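Local coordinates for protein aspartate aminotransferase, cytoplasmic (Schizosaccharomyces pombe 972h-, PDB 6JPK) that catalyses the pyridoxal 5'-phosphate-dependent transfer of an amino group from L-aspartate to 2-oxoglutarate, giving oxaloacetate and L-glutamate, at residues Ile327-Met330 and Arg331-Arg335. The protein carries 1 engineered substitution. Sequence-based numbering, arbitrary orientation.
Sequences IIEM and RKRLR
Glu329 reaches forward along its helix between Lys332 and Arg333, three and four residues ahead, and meets both charged ends through water, while its oxygens touch their carbon chains: i to i+3 and i to i+4 side-chain pairing along an alpha-helix. With CG anti to the backbone N (chi1 173°) and a bend at chi2, its carboxylate swings over the next turn. OE2 lies 3.5 Å from CG of Arg333. The carboxylate and guanidinium planes are 48° apart. One water bridges the two groups, donating to Glu329 OE2 and accepting from Arg333 NH1 (2.8 Å) in the guanidinium plane at its edge. Lys332 runs out extended, its NZ 4.6 Å from Glu329 OE1, too far for a salt bridge; another water links these two atoms. Met330 runs beside Arg333 in the same direction. On the buried side, Ile327 sets CG2 3.9 Å from NE of Arg331, whose side chain lies about 9 Å from that of Arg383, probably an L-aspartate-binding residue. Within the long helix 310-340, Arg331 grips the carbonyls of Ile350, Gly355 and Phe357, the last opening strand 357-359, Arg333 hydrogen-bonds to the Asn391 side chain and forms a salt bridge with Glu395, and Leu334 packs on Val397 and Ala398 of helix 394-407.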
loop_
_atom_site.group_PDB
_atom_site.type_symbol
_atom_site.label_atom_id
_atom_site.label_comp_id
_atom_site.label_asym_id
_atom_site.label_seq_id
_atom_site.Cartn_x
_atom_site.Cartn_y
_atom_site.Cartn_z
ATOM N N ILE A 327 27.135 -7.008 11.111
ATOM C CA ILE A 327 27.035 -8.062 10.098
ATOM C C ILE A 327 28.425 -8.450 9.617
ATOM O O ILE A 327 28.766 -9.634 9.531
ATOM C CB ILE A 327 26.140 -7.613 8.930
ATOM C CG1 ILE A 327 24.708 -7.324 9.404
ATOM C CG2 ILE A 327 26.154 -8.641 7.783
ATOM C CD1 ILE A 327 24.009 -8.515 10.035
ATOM N N ILE A 328 29.258 -7.451 9.308
ATOM C CA ILE A 328 30.627 -7.731 8.886
ATOM C C ILE A 328 31.362 -8.540 9.950
ATOM O O ILE A 328 32.103 -9.479 9.632
ATOM C CB ILE A 328 31.360 -6.419 8.556
ATOM C CG1 ILE A 328 30.874 -5.879 7.197
ATOM C CG2 ILE A 328 32.876 -6.626 8.586
ATOM C CD1 ILE A 328 31.273 -4.433 6.926
ATOM N N GLU A 329 31.144 -8.215 11.227
ATOM C CA GLU A 329 31.832 -8.940 12.292
ATOM C C GLU A 329 31.350 -10.386 12.381
ATOM O O GLU A 329 32.150 -11.296 12.630
ATOM C CB GLU A 329 31.653 -8.210 13.631
ATOM C CG GLU A 329 32.193 -8.963 14.851
ATOM C CD GLU A 329 33.702 -9.185 14.808
ATOM O OE1 GLU A 329 34.400 -8.485 14.038
ATOM O OE2 GLU A 329 34.198 -10.065 15.553
ATOM N N MET A 330 30.050 -10.622 12.176
ATOM C CA MET A 330 29.545 -11.991 12.176
ATOM C C MET A 330 30.067 -12.771 10.971
ATOM O O MET A 330 30.356 -13.965 11.085
ATOM C CB MET A 330 28.015 -11.994 12.207
ATOM C CG MET A 330 27.405 -11.609 13.574
ATOM S SD MET A 330 27.970 -12.671 14.930
ATOM C CE MET A 330 29.252 -11.686 15.715
ATOM N N ARG A 331 30.192 -12.118 9.808
ATOM C CA ARG A 331 30.782 -12.789 8.649
ATOM C C ARG A 331 32.225 -13.189 8.930
ATOM O O ARG A 331 32.653 -14.302 8.594
ATOM C CB ARG A 331 30.714 -11.882 7.420
ATOM C CG ARG A 331 29.326 -11.681 6.830
ATOM C CD ARG A 331 29.374 -10.694 5.643
ATOM N NE ARG A 331 28.073 -10.574 4.980
ATOM C CZ ARG A 331 27.574 -11.480 4.138
ATOM N NH1 ARG A 331 28.253 -12.586 3.859
ATOM N NH2 ARG A 331 26.384 -11.290 3.582
ATOM N N LYS A 332 32.984 -12.288 9.558
ATOM C CA LYS A 332 34.365 -12.581 9.919
ATOM C C LYS A 332 34.449 -13.703 10.946
ATOM O O LYS A 332 35.306 -14.586 10.831
ATOM C CB LYS A 332 35.036 -11.313 10.453
ATOM C CG LYS A 332 36.419 -11.546 11.045
ATOM C CD LYS A 332 36.970 -10.280 11.723
ATOM C CE LYS A 332 38.353 -10.534 12.331
ATOM N NZ LYS A 332 38.825 -9.409 13.197
ATOM N N ARG A 333 33.577 -13.686 11.962
ATOM C CA ARG A 333 33.600 -14.743 12.975
ATOM C C ARG A 333 33.305 -16.097 12.345
ATOM O O ARG A 333 34.014 -17.080 12.588
ATOM C CB ARG A 333 32.588 -14.457 14.093
ATOM C CG ARG A 333 32.946 -13.330 15.066
ATOM C CD ARG A 333 34.048 -13.717 16.066
ATOM N NE ARG A 333 33.707 -14.904 16.842
ATOM C CZ ARG A 333 32.869 -14.904 17.874
ATOM N NH1 ARG A 333 32.285 -13.771 18.250
ATOM N NH2 ARG A 333 32.613 -16.033 18.534
ATOM N N LEU A 334 32.256 -16.164 11.526
ATOM C CA LEU A 334 31.897 -17.425 10.881
ATOM C C LEU A 334 33.037 -17.944 10.006
ATOM O O LEU A 334 33.446 -19.105 10.126
ATOM C CB LEU A 334 30.617 -17.243 10.058
ATOM C CG LEU A 334 30.082 -18.501 9.386
ATOM C CD1 LEU A 334 29.868 -19.614 10.413
ATOM C CD2 LEU A 334 28.793 -18.189 8.623
ATOM N N ARG A 335 33.580 -17.084 9.137
ATOM C CA ARG A 335 34.685 -17.495 8.275
ATOM C C ARG A 335 35.909 -17.903 9.087
ATOM O O ARG A 335 36.540 -18.930 8.798
ATOM C CB ARG A 335 35.054 -16.372 7.305
ATOM C CG ARG A 335 36.243 -16.723 6.393
ATOM C CD ARG A 335 37.235 -15.578 6.273
ATOM N NE ARG A 335 38.438 -15.929 5.518
ATOM C CZ ARG A 335 39.633 -16.157 6.064
ATOM N NH1 ARG A 335 39.797 -16.075 7.378
ATOM N NH2 ARG A 335 40.671 -16.465 5.297
HETATM O O HOH W 1 32.560 -10.982 17.761
HETATM O O HOH W 2 36.835 -11.114 15.257
HETATM O O HOH W 3 36.733 -7.732 14.160
#